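Local coordinates for DNA translocase coupling protein (Clostridium perfringens, PDB 6O1X), which probably binds ATP and DNA as an FtsK/SpoIIIE-family coupling protein, serving as a DNA translocase in conjugative transfer of a plasmid, at residues 294-299 with 329-334; 95-100 with 340-345; 193-198 with 227-232; 234-239 with 276-281. One frame throughout, in Å; residues are numbered along the deposited sequence.

How the contacts relate
Contacts 1, 3 and 4 lie on the ten-stranded mixed sheet at the centre of the ATPase domain, and contact 2 begins where its strand 334-340 ends. Contact 1 pairs two antiparallel strands, contact 3 lays a helix against strand 229-233, and contact 4 joins the residues just after that strand to its neighbour 272-278 beside the P-loop. Contact 2 holds the adenine end of the bound ATP analogue, while Q279 in contact 4 has its side chain about 4 Å from the same ligand. The centres of contacts 1 and 4 are about 17 Å apart. Contacts 2 and 3 are the farthest apart, about 28 Å between centres; contact 3 lies away from the nucleotide. Glucose molecules sit at contacts 1 and 3.

Contact 1: 294-299 with 329-334; sequences VPVRIC and FKLGAD. With BGC (beta-D-glucopyranose), chain C.
R297 and K330 face each other where strands 296-299 and 326-331 run antiparallel in the mixed sheet of this FtsK/SpoIIIE-type ATPase domain. They form a hydrogen-bonded pair: R297 N donates to K330 O over 3.0 Å, and K330 N returns a bond to R297 O over 2.8 Å. Their side chains leave the sheet on the same face and lie alongside each other, R297 CG being 4.0 Å from K330 CD. A bend at chi2 (-86°) then folds the arginine back over its own segment, where NE gives a 3.1 Å bond to V294 O nearly in the guanidinium plane. NH1 goes on to V311 O in helix 305-312. The lysine turns the other way, and its NZ reaches G332 O at 3.0 Å.

The opposite face, that of I298 and F329, is apolar. With CG of F329 anti to the backbone N (chi1 175°), the ring swings across toward the other strand, and its CE1 comes within 3.7 Å of V296 CG1. I298 CG1 meets the same ring at its edge. Farther along, L331 CD1 touches both P295 CB, at 3.7 Å, and V296 CG2.

A type II' turn from L331 to D334 ends the pairing, with a water accepting from G332 N and donating to P295 O. At the last residue of the turn, D334 OD2 accepts from O1 of a glucose at 2.7 Å.

Chemically, the two sides differ sharply: backbone carbonyls receive both cationic ends on one, the arginine at V294 and V311, the lysine at G332, while hydrocarbon fills the other.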
# COMPACT_ATOMS: atom_id res chain seq x y z
N VAL A 294 -12.39 3.40 -2.43
CA VAL A 294 -10.98 3.72 -2.50
C VAL A 294 -10.32 2.58 -3.29
O VAL A 294 -10.27 1.43 -2.85
CB VAL A 294 -10.30 4.18 -1.18
CG1 VAL A 294 -11.29 4.41 -0.03
CG2 VAL A 294 -9.07 3.38 -0.80
N PRO A 295 -10.05 2.87 -4.59
CA PRO A 295 -9.55 1.81 -5.49
C PRO A 295 -8.16 1.27 -5.18
O PRO A 295 -7.94 0.09 -5.39
CB PRO A 295 -9.56 2.51 -6.85
CG PRO A 295 -9.33 3.97 -6.53
CD PRO A 295 -10.17 4.17 -5.29
N VAL A 296 -7.22 2.12 -4.71
CA VAL A 296 -5.85 1.69 -4.46
C VAL A 296 -5.67 1.18 -3.04
O VAL A 296 -6.08 1.81 -2.06
CB VAL A 296 -4.82 2.80 -4.84
CG1 VAL A 296 -3.40 2.43 -4.41
CG2 VAL A 296 -4.87 3.11 -6.35
N ARG A 297 -5.05 -0.00 -2.94
CA ARG A 297 -4.71 -0.65 -1.68
C ARG A 297 -3.24 -1.00 -1.69
O ARG A 297 -2.75 -1.67 -2.60
CB ARG A 297 -5.51 -1.94 -1.42
CG ARG A 297 -6.95 -1.87 -1.85
CD ARG A 297 -7.89 -1.30 -0.80
NE ARG A 297 -9.19 -1.08 -1.42
CZ ARG A 297 -9.98 -2.05 -1.88
NH1 ARG A 297 -9.64 -3.33 -1.70
NH2 ARG A 297 -11.11 -1.76 -2.50
N ILE A 298 -2.53 -0.48 -0.71
CA ILE A 298 -1.14 -0.76 -0.46
C ILE A 298 -1.14 -1.54 0.87
O ILE A 298 -1.77 -1.09 1.84
CB ILE A 298 -0.24 0.49 -0.50
CG1 ILE A 298 -0.17 1.04 -1.96
CG2 ILE A 298 1.15 0.12 0.02
CD1 ILE A 298 0.24 2.48 -2.09
N CYS A 299 -0.56 -2.76 0.87
CA CYS A 299 -0.67 -3.63 2.04
C CYS A 299 0.64 -4.25 2.43
O CYS A 299 1.27 -4.92 1.62
CB CYS A 299 -1.76 -4.69 1.83
SG CYS A 299 -2.34 -5.50 3.36
N PHE A 329 0.52 -4.21 -3.81
CA PHE A 329 -0.21 -3.15 -4.50
C PHE A 329 -1.39 -3.74 -5.19
O PHE A 329 -1.23 -4.63 -6.02
CB PHE A 329 0.68 -2.45 -5.54
CG PHE A 329 -0.04 -1.42 -6.38
CD1 PHE A 329 -0.32 -0.15 -5.86
CD2 PHE A 329 -0.44 -1.70 -7.69
CE1 PHE A 329 -0.99 0.81 -6.64
CE2 PHE A 329 -1.08 -0.72 -8.47
CZ PHE A 329 -1.36 0.52 -7.93
N LYS A 330 -2.57 -3.21 -4.88
CA LYS A 330 -3.80 -3.66 -5.53
C LYS A 330 -4.59 -2.52 -6.16
O LYS A 330 -4.91 -1.53 -5.50
CB LYS A 330 -4.67 -4.50 -4.58
CG LYS A 330 -5.93 -5.06 -5.25
CD LYS A 330 -7.18 -4.85 -4.44
CE LYS A 330 -8.42 -5.32 -5.18
NZ LYS A 330 -8.27 -6.71 -5.68
N LEU A 331 -4.93 -2.69 -7.44
CA LEU A 331 -5.78 -1.78 -8.21
C LEU A 331 -6.52 -2.68 -9.17
O LEU A 331 -5.90 -3.34 -10.00
CB LEU A 331 -4.96 -0.68 -8.96
CG LEU A 331 -5.80 0.30 -9.80
CD1 LEU A 331 -6.84 1.08 -8.94
CD2 LEU A 331 -4.93 1.21 -10.62
N GLY A 332 -7.84 -2.77 -8.98
CA GLY A 332 -8.68 -3.66 -9.76
C GLY A 332 -8.25 -5.11 -9.56
O GLY A 332 -8.10 -5.55 -8.42
N ALA A 333 -7.96 -5.82 -10.66
CA ALA A 333 -7.52 -7.23 -10.68
C ALA A 333 -6.10 -7.44 -10.20
O ALA A 333 -5.73 -8.58 -10.00
CB ALA A 333 -7.62 -7.79 -12.09
N ASP A 334 -5.30 -6.40 -10.09
CA ASP A 334 -3.89 -6.54 -9.73
C ASP A 334 -3.58 -6.59 -8.25
O ASP A 334 -4.01 -5.72 -7.53
CB ASP A 334 -3.08 -5.37 -10.32
CG ASP A 334 -2.69 -5.47 -11.79
OD1 ASP A 334 -3.05 -6.48 -12.45
OD2 ASP A 334 -2.02 -4.54 -12.28
C2 BGC C . 2.39 -2.37 -12.81
C3 BGC C . 2.88 -0.95 -12.55
C4 BGC C . 1.87 0.05 -13.09
C5 BGC C . 0.50 -0.20 -12.49
C6 BGC C . -0.58 0.67 -13.09
C1 BGC C . 0.99 -2.57 -12.23
O1 BGC C . 0.53 -3.79 -12.66
O2 BGC C . 3.30 -3.30 -12.23
O3 BGC C . 4.16 -0.79 -13.15
O4 BGC C . 2.27 1.38 -12.76
O5 BGC C . 0.10 -1.57 -12.72
O6 BGC C . -1.81 0.52 -12.41
O HOH W 1 -9.36 -1.81 -6.63

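Contact 2: 95-100 with 340-345; sequences PKYLPW and AFYFDD. With AGS (phosphothiophosphoric acid-adenylate ester), chain E.
Backbone bonds join L98 and W100 to Y342, around a single beta bridge between P99 and Y342 in the adenine pocket of the ATPase. Y342 N donates to L98 O over 2.7 Å, in the carbonyl plane. W100 N donates to Y342 O over 2.8 Å, but from well above the plane of that carbonyl. A water accepts from L98 N beside this pairing.

Aromatic contacts fill the side formed by W100, F341 and F343. The six-membered ring of W100 turns its edge to the face of F341 in an offset edge-to-face pair, with planes 78° apart. F343 in turn presents its edge to the face of the five-membered ring of W100, the centroids 5.3 Å apart. L98 joins the group through CD2, which lies 3.5 Å from F341 CD1. The indole NE1 is hydrogen-bonded to D102, and W151 of helix 142-155 meets the rings of both W100 and F343.

The remaining contacts are with the nucleotide. A340 O accepts from the adenine N6 at 3.0 Å. Chi1 of -176° places CG of Y342 anti to its backbone N and carries the phenol across the base, CD1 lying 3.3 Å from adenine C5 and N3 over one ring face toward its rim. Its OH takes a weak 3.1 Å bond from the ribose O2'. Y97 comes edge-on, its CD1 near adenine C2 and its OH beside Y342 CD2.

Recognition of the base therefore combines a polar part, a main-chain carbonyl reading the exocyclic amine, with close but tilted ring contact from Y342, whose backbone is held at both N and O by the 95-100 loop.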
# COMPACT_ATOMS: atom_id res chain seq x y z
N PRO A 95 14.59 -4.76 -5.29
CA PRO A 95 15.53 -4.40 -4.20
C PRO A 95 14.95 -4.67 -2.82
O PRO A 95 13.73 -4.77 -2.66
CB PRO A 95 15.76 -2.90 -4.41
CG PRO A 95 15.29 -2.60 -5.77
CD PRO A 95 14.25 -3.60 -6.12
N LYS A 96 15.84 -4.83 -1.82
CA LYS A 96 15.43 -5.04 -0.42
C LYS A 96 15.52 -3.67 0.30
O LYS A 96 15.07 -3.51 1.44
CB LYS A 96 16.34 -6.08 0.28
CG LYS A 96 16.49 -7.41 -0.48
CD LYS A 96 17.95 -7.72 -0.81
CE LYS A 96 18.40 -7.12 -2.12
NZ LYS A 96 19.85 -7.32 -2.35
N TYR A 97 16.09 -2.68 -0.40
CA TYR A 97 16.26 -1.31 0.06
C TYR A 97 16.28 -0.37 -1.15
O TYR A 97 17.07 -0.55 -2.08
CB TYR A 97 17.51 -1.14 0.94
CG TYR A 97 17.64 0.24 1.53
CD1 TYR A 97 16.72 0.70 2.47
CD2 TYR A 97 18.67 1.09 1.16
CE1 TYR A 97 16.82 1.98 3.01
CE2 TYR A 97 18.79 2.37 1.69
CZ TYR A 97 17.85 2.82 2.61
OH TYR A 97 17.94 4.07 3.16
N LEU A 98 15.40 0.61 -1.15
CA LEU A 98 15.24 1.54 -2.25
C LEU A 98 14.96 2.93 -1.67
O LEU A 98 13.85 3.19 -1.22
CB LEU A 98 14.06 1.03 -3.13
CG LEU A 98 13.86 1.67 -4.49
CD1 LEU A 98 14.94 1.23 -5.47
CD2 LEU A 98 12.55 1.24 -5.04
N PRO A 99 15.97 3.81 -1.56
CA PRO A 99 15.69 5.15 -1.00
C PRO A 99 15.00 6.05 -2.02
O PRO A 99 15.15 5.86 -3.22
CB PRO A 99 17.08 5.69 -0.63
CG PRO A 99 18.09 4.75 -1.23
CD PRO A 99 17.37 3.67 -2.00
N TRP A 100 14.23 7.03 -1.52
CA TRP A 100 13.52 7.99 -2.34
C TRP A 100 14.52 8.92 -3.00
O TRP A 100 15.53 9.25 -2.39
CB TRP A 100 12.56 8.84 -1.47
CG TRP A 100 12.02 10.03 -2.21
CD1 TRP A 100 12.46 11.32 -2.11
CD2 TRP A 100 11.12 9.98 -3.32
NE1 TRP A 100 11.83 12.09 -3.06
CE2 TRP A 100 10.99 11.30 -3.79
CE3 TRP A 100 10.36 8.97 -3.91
CZ2 TRP A 100 10.17 11.62 -4.86
CZ3 TRP A 100 9.54 9.29 -4.96
CH2 TRP A 100 9.50 10.59 -5.47
N ALA A 340 8.65 -0.45 -1.65
CA ALA A 340 8.33 0.97 -1.45
C ALA A 340 9.59 1.79 -1.30
O ALA A 340 10.53 1.34 -0.63
CB ALA A 340 7.46 1.14 -0.22
N PHE A 341 9.60 3.02 -1.86
CA PHE A 341 10.70 3.95 -1.68
C PHE A 341 10.75 4.30 -0.23
O PHE A 341 9.72 4.37 0.46
CB PHE A 341 10.54 5.25 -2.48
CG PHE A 341 10.48 5.11 -3.97
CD1 PHE A 341 11.56 4.59 -4.68
CD2 PHE A 341 9.39 5.58 -4.69
CE1 PHE A 341 11.50 4.45 -6.08
CE2 PHE A 341 9.34 5.48 -6.09
CZ PHE A 341 10.40 4.92 -6.78
N TYR A 342 11.95 4.46 0.26
CA TYR A 342 12.12 4.86 1.62
C TYR A 342 12.23 6.37 1.59
O TYR A 342 13.22 6.94 1.06
CB TYR A 342 13.34 4.20 2.27
CG TYR A 342 13.45 4.55 3.74
CD1 TYR A 342 12.34 4.50 4.58
CD2 TYR A 342 14.67 4.93 4.29
CE1 TYR A 342 12.45 4.80 5.93
CE2 TYR A 342 14.78 5.26 5.64
CZ TYR A 342 13.67 5.19 6.46
OH TYR A 342 13.75 5.49 7.80
N PHE A 343 11.16 7.01 2.08
CA PHE A 343 11.07 8.45 2.24
C PHE A 343 11.41 8.73 3.70
O PHE A 343 10.62 8.48 4.61
CB PHE A 343 9.67 8.98 1.87
CG PHE A 343 9.61 10.49 1.85
CD1 PHE A 343 10.06 11.20 0.74
CD2 PHE A 343 9.11 11.20 2.93
CE1 PHE A 343 10.00 12.59 0.72
CE2 PHE A 343 9.07 12.60 2.92
CZ PHE A 343 9.52 13.28 1.81
N ASP A 344 12.63 9.21 3.89
CA ASP A 344 13.20 9.56 5.18
C ASP A 344 13.03 11.04 5.34
O ASP A 344 13.68 11.80 4.63
CB ASP A 344 14.70 9.19 5.16
CG ASP A 344 15.44 9.35 6.47
OD1 ASP A 344 15.10 10.28 7.25
OD2 ASP A 344 16.38 8.57 6.71
N ASP A 345 12.18 11.46 6.27
CA ASP A 345 11.87 12.86 6.59
C ASP A 345 13.09 13.75 6.79
O ASP A 345 13.11 14.86 6.26
CB ASP A 345 10.99 12.91 7.84
CG ASP A 345 9.53 12.74 7.56
OD1 ASP A 345 9.08 13.18 6.49
OD2 ASP A 345 8.82 12.18 8.43
PG AGS E . 4.41 2.83 10.99
S1G AGS E . 5.50 2.63 12.54
O2G AGS E . 3.25 3.90 11.15
O3G AGS E . 3.57 1.64 10.40
PB AGS E . 6.24 4.54 9.46
O1B AGS E . 6.02 5.73 10.32
O2B AGS E . 6.05 4.79 8.00
O3B AGS E . 5.32 3.29 9.80
PA AGS E . 9.01 4.21 10.50
O1A AGS E . 10.08 4.81 9.67
O2A AGS E . 8.56 4.97 11.76
O3A AGS E . 7.70 3.93 9.63
O5' AGS E . 9.50 2.79 11.00
C5' AGS E . 9.64 1.69 10.08
C4' AGS E . 11.03 1.09 10.12
O4' AGS E . 11.28 0.38 8.89
C3' AGS E . 12.22 2.03 10.30
O3' AGS E . 13.28 1.42 11.05
C2' AGS E . 12.61 2.37 8.85
O2' AGS E . 14.01 2.57 8.68
C1' AGS E . 12.16 1.12 8.07
N9 AGS E . 11.49 1.40 6.81
C8 AGS E . 10.26 1.98 6.62
N7 AGS E . 9.89 2.07 5.37
C5 AGS E . 10.96 1.53 4.67
C6 AGS E . 11.23 1.39 3.29
N6 AGS E . 10.41 1.80 2.33
N1 AGS E . 12.42 0.85 2.93
C2 AGS E . 13.28 0.47 3.89
N3 AGS E . 13.13 0.56 5.22
C4 AGS E . 11.95 1.11 5.55
O HOH W 2 17.27 6.92 3.93
O HOH W 3 13.04 0.63 0.29

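Contact 3: 193-198 with 227-232; sequences KYLVDE and KRIIVV. With BGC (beta-D-glucopyranose), chain D.
L195 has its CG anti to the carbonyl carbon (chi1 -71°) and an extended second torsion, which sends its two methyls out from the helix toward I229 and V231. On the strand, chi1 of -64° sets I229 CG2 anti to its backbone N and leaves CG1 to carry CD1 in another direction. This is helix-on-sheet packing of the alpha/beta ATPase core: helix 185-209 lies over strand 229-233 with the short axes 11.7 Å apart and their directions 148° apart.

The leucine divides its branches between two residues two apart along the strand, on the same face. L195 CD1 meets V231 CG2 tip to tip at 3.7 Å, while CD2 crosses I229 at its CG2, 3.9 Å away. One turn further along the helix, E198 bends at chi2, and its CG approaches I229 CD1 at 4.1 Å. I229 is thus met by the helix through both of its branches. L263 of helix 247-266 also touches L195, and Y161 of strand 159-163 touches I229, so neighbouring elements add to the same apolar layer.

Polar ends settle at its margin. E198 OE1 forms a salt bridge with R202 NE, and the same arginine donates through NH2 to K227 O, tying the helix to the residues that lead into the strand. Y194, whose OH comes only loosely near I229 CD1, turns to a bound glucose that is hydrogen-bonded to Y161 OH. One face of the Y194 ring takes this sugar toward its rim, with glucose C4 3.9 Å from CD1.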
# COMPACT_ATOMS: atom_id res chain seq x y z
N LYS A 193 -16.13 18.94 6.79
CA LYS A 193 -17.31 19.68 6.38
C LYS A 193 -16.88 20.61 5.23
O LYS A 193 -17.49 20.60 4.16
CB LYS A 193 -17.93 20.44 7.56
CG LYS A 193 -19.14 21.33 7.21
CD LYS A 193 -20.25 20.55 6.47
CE LYS A 193 -21.45 21.41 6.11
NZ LYS A 193 -22.32 20.72 5.13
N TYR A 194 -15.77 21.35 5.42
CA TYR A 194 -15.23 22.22 4.40
C TYR A 194 -14.88 21.44 3.10
O TYR A 194 -15.09 21.97 2.00
CB TYR A 194 -14.00 22.96 4.93
CG TYR A 194 -13.12 23.54 3.85
CD1 TYR A 194 -13.50 24.68 3.16
CD2 TYR A 194 -11.94 22.90 3.48
CE1 TYR A 194 -12.72 25.18 2.10
CE2 TYR A 194 -11.16 23.38 2.41
CZ TYR A 194 -11.56 24.53 1.74
OH TYR A 194 -10.79 25.05 0.73
N LEU A 195 -14.34 20.20 3.23
CA LEU A 195 -13.93 19.39 2.09
C LEU A 195 -15.08 18.91 1.26
O LEU A 195 -14.99 18.95 0.03
CB LEU A 195 -13.04 18.21 2.51
CG LEU A 195 -11.63 18.57 2.97
CD1 LEU A 195 -10.97 17.37 3.65
CD2 LEU A 195 -10.80 19.19 1.81
N VAL A 196 -16.17 18.49 1.93
CA VAL A 196 -17.40 18.05 1.27
C VAL A 196 -18.00 19.28 0.54
O VAL A 196 -18.39 19.17 -0.63
CB VAL A 196 -18.38 17.39 2.31
CG1 VAL A 196 -19.82 17.33 1.81
CG2 VAL A 196 -17.92 16.00 2.65
N ASP A 197 -18.00 20.45 1.20
CA ASP A 197 -18.49 21.69 0.60
C ASP A 197 -17.65 22.15 -0.59
O ASP A 197 -18.23 22.55 -1.61
CB ASP A 197 -18.66 22.79 1.66
CG ASP A 197 -19.81 22.49 2.64
OD1 ASP A 197 -20.60 21.53 2.37
OD2 ASP A 197 -19.92 23.19 3.66
N GLU A 198 -16.32 22.05 -0.49
CA GLU A 198 -15.40 22.42 -1.59
C GLU A 198 -15.66 21.51 -2.79
O GLU A 198 -15.86 22.00 -3.90
CB GLU A 198 -13.93 22.33 -1.14
CG GLU A 198 -12.91 22.73 -2.19
CD GLU A 198 -12.94 24.17 -2.68
OE1 GLU A 198 -12.41 24.43 -3.79
OE2 GLU A 198 -13.47 25.03 -1.95
N LYS A 227 -6.70 24.16 -7.29
CA LYS A 227 -5.52 23.39 -6.96
C LYS A 227 -5.94 22.02 -6.44
O LYS A 227 -7.01 21.89 -5.84
CB LYS A 227 -4.67 24.14 -5.92
CG LYS A 227 -3.85 25.30 -6.49
CD LYS A 227 -2.88 25.85 -5.45
CE LYS A 227 -1.73 26.64 -6.05
NZ LYS A 227 -0.68 25.77 -6.66
N ARG A 228 -5.10 20.99 -6.67
CA ARG A 228 -5.37 19.66 -6.13
C ARG A 228 -5.27 19.75 -4.60
O ARG A 228 -4.34 20.37 -4.06
CB ARG A 228 -4.34 18.61 -6.66
CG ARG A 228 -4.60 17.17 -6.12
CD ARG A 228 -3.79 16.05 -6.78
NE ARG A 228 -3.90 16.08 -8.24
CZ ARG A 228 -4.88 15.49 -8.93
NH1 ARG A 228 -5.83 14.80 -8.31
NH2 ARG A 228 -4.93 15.63 -10.26
N ILE A 229 -6.22 19.12 -3.91
CA ILE A 229 -6.21 19.07 -2.45
C ILE A 229 -5.86 17.64 -2.05
O ILE A 229 -6.55 16.70 -2.44
CB ILE A 229 -7.53 19.61 -1.82
CG1 ILE A 229 -7.72 21.13 -2.14
CG2 ILE A 229 -7.57 19.33 -0.29
CD1 ILE A 229 -8.98 21.76 -1.68
N ILE A 230 -4.77 17.49 -1.30
CA ILE A 230 -4.35 16.19 -0.79
C ILE A 230 -4.64 16.12 0.72
O ILE A 230 -4.18 16.96 1.48
CB ILE A 230 -2.89 15.74 -1.19
CG1 ILE A 230 -2.50 14.39 -0.52
CG2 ILE A 230 -1.83 16.78 -0.82
CD1 ILE A 230 -3.40 13.22 -0.74
N VAL A 231 -5.40 15.10 1.13
CA VAL A 231 -5.80 14.85 2.53
C VAL A 231 -5.17 13.54 3.05
O VAL A 231 -5.52 12.45 2.59
CB VAL A 231 -7.35 14.85 2.71
CG1 VAL A 231 -7.71 14.95 4.20
CG2 VAL A 231 -8.00 15.96 1.90
N VAL A 232 -4.27 13.66 4.01
CA VAL A 232 -3.59 12.50 4.55
C VAL A 232 -4.18 12.19 5.90
O VAL A 232 -4.06 12.98 6.82
CB VAL A 232 -2.03 12.63 4.59
CG1 VAL A 232 -1.39 11.33 5.04
CG2 VAL A 232 -1.47 13.05 3.25
C2 BGC D . -9.26 27.07 4.42
C3 BGC D . -10.47 27.74 5.08
C4 BGC D . -11.37 26.69 5.72
C5 BGC D . -10.56 25.81 6.67
C6 BGC D . -11.35 24.66 7.25
C1 BGC D . -8.54 26.21 5.45
O1 BGC D . -7.43 25.62 4.87
O2 BGC D . -8.36 28.04 3.90
O3 BGC D . -11.20 28.49 4.11
O4 BGC D . -12.43 27.32 6.43
O5 BGC D . -9.45 25.23 5.97
O6 BGC D . -10.56 23.94 8.19

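Contact 4: 234-239 with 276-281; sequences DELAEL and IGVQRP
L236 packs on I276 and V278 just past strand 229-233, whose end runs into D234 and E235 in a pattern consistent with the Walker B motif of P-loop ATPases. From the start of the leucine side chain, CB lies 3.5 Å from I276 CG2 and also touches V278 CG2. CG stays over the same isoleucine methyl at 3.9 Å. At the tip the branches part: CD1 keeps to I276 CG2, 3.8 Å away, whereas CD2 lies between I276 CG2 and V278 CG2, 4.1 Å from the latter.

Backbone atoms continue the contact. L236 N donates to G277 O over 2.8 Å, nearly straight onto the carbonyl oxygen, and G277 CA makes a CA-H...O contact with D234 O. The D234 side chain starts away from strand 272-278; its OD1 makes a weak bond to S143 OG of the P-loop.

E235 sets out with CG anti to its backbone N (chi1 179°), then bends at chi2 (51°), so that its carboxylate curls back to the end of strand 272-278. OE1 takes a weak, bent bond from Q279 N at 2.9 Å. OE2 uses its anti lone pair for A237 N at 2.8 Å, a capping bond at the turn leading into helix 237-240. That same OE2 also accepts from a water 2.7 Å away, and this water accepts in turn from R280 N.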
# COMPACT_ATOMS: atom_id res chain seq x y z
N ASP A 234 -3.74 9.87 8.84
CA ASP A 234 -2.73 9.00 9.39
C ASP A 234 -3.32 7.68 9.91
O ASP A 234 -2.72 6.63 9.69
CB ASP A 234 -1.91 9.72 10.48
CG ASP A 234 -0.72 8.89 10.93
OD1 ASP A 234 0.20 8.66 10.10
OD2 ASP A 234 -0.73 8.43 12.11
N GLU A 235 -4.46 7.74 10.61
CA GLU A 235 -5.07 6.53 11.13
C GLU A 235 -6.57 6.56 11.01
O GLU A 235 -7.26 7.30 11.74
CB GLU A 235 -4.60 6.21 12.59
CG GLU A 235 -5.25 4.95 13.19
CD GLU A 235 -5.20 3.67 12.37
OE1 GLU A 235 -4.08 3.20 12.06
OE2 GLU A 235 -6.28 3.14 12.02
N LEU A 236 -7.09 5.71 10.12
CA LEU A 236 -8.52 5.61 9.84
C LEU A 236 -9.34 5.28 11.09
O LEU A 236 -10.45 5.82 11.24
CB LEU A 236 -8.80 4.59 8.72
CG LEU A 236 -10.24 4.55 8.16
CD1 LEU A 236 -10.77 5.96 7.79
CD2 LEU A 236 -10.40 3.49 7.06
N ALA A 237 -8.79 4.41 12.01
CA ALA A 237 -9.52 4.01 13.23
C ALA A 237 -9.85 5.20 14.17
O ALA A 237 -10.91 5.21 14.77
CB ALA A 237 -8.80 2.88 13.96
N GLU A 238 -9.01 6.24 14.18
CA GLU A 238 -9.23 7.45 14.96
C GLU A 238 -10.54 8.17 14.55
O GLU A 238 -11.08 8.93 15.35
CB GLU A 238 -8.07 8.44 14.77
CG GLU A 238 -6.69 7.96 15.17
CD GLU A 238 -5.57 8.95 14.88
OE1 GLU A 238 -5.71 9.79 13.95
OE2 GLU A 238 -4.53 8.88 15.58
N LEU A 239 -10.98 8.00 13.28
CA LEU A 239 -12.21 8.58 12.70
C LEU A 239 -13.40 7.59 12.79
O LEU A 239 -14.50 7.99 13.13
CB LEU A 239 -11.99 8.96 11.23
CG LEU A 239 -10.84 9.92 10.88
CD1 LEU A 239 -10.92 10.34 9.39
CD2 LEU A 239 -10.86 11.17 11.75
N ILE A 276 -5.31 7.41 3.06
CA ILE A 276 -5.67 6.89 4.37
C ILE A 276 -4.73 5.82 4.88
O ILE A 276 -4.47 4.84 4.18
CB ILE A 276 -7.13 6.39 4.30
CG1 ILE A 276 -8.08 7.49 3.72
CG2 ILE A 276 -7.61 5.97 5.69
CD1 ILE A 276 -9.40 6.98 3.03
N GLY A 277 -4.27 5.99 6.13
CA GLY A 277 -3.44 5.01 6.82
C GLY A 277 -4.27 4.12 7.73
O GLY A 277 -5.22 4.60 8.36
N VAL A 278 -3.97 2.81 7.77
CA VAL A 278 -4.62 1.85 8.69
C VAL A 278 -3.55 0.93 9.28
O VAL A 278 -2.75 0.36 8.53
CB VAL A 278 -5.80 0.98 8.14
CG1 VAL A 278 -6.64 0.40 9.29
CG2 VAL A 278 -6.70 1.75 7.21
N GLN A 279 -3.57 0.73 10.60
CA GLN A 279 -2.63 -0.16 11.27
C GLN A 279 -3.23 -1.54 11.48
O GLN A 279 -2.58 -2.55 11.21
CB GLN A 279 -2.21 0.44 12.60
CG GLN A 279 -0.88 -0.06 13.12
CD GLN A 279 -0.26 0.97 14.04
OE1 GLN A 279 0.67 1.72 13.66
NE2 GLN A 279 -0.78 1.03 15.26
N ARG A 280 -4.50 -1.56 11.93
CA ARG A 280 -5.26 -2.74 12.27
C ARG A 280 -6.52 -2.90 11.42
O ARG A 280 -7.57 -2.30 11.71
CB ARG A 280 -5.64 -2.70 13.77
CG ARG A 280 -6.14 -4.03 14.32
CD ARG A 280 -5.00 -5.02 14.43
NE ARG A 280 -5.01 -6.00 13.34
CZ ARG A 280 -3.97 -6.75 13.02
NH1 ARG A 280 -4.06 -7.63 12.03
NH2 ARG A 280 -2.82 -6.63 13.68
N PRO A 281 -6.42 -3.77 10.39
CA PRO A 281 -7.60 -4.06 9.55
C PRO A 281 -8.77 -4.63 10.34
O PRO A 281 -8.66 -5.67 10.98
CB PRO A 281 -7.06 -5.09 8.55
CG PRO A 281 -5.58 -4.87 8.53
CD PRO A 281 -5.26 -4.55 9.95
O HOH W 4 -5.97 0.59 12.73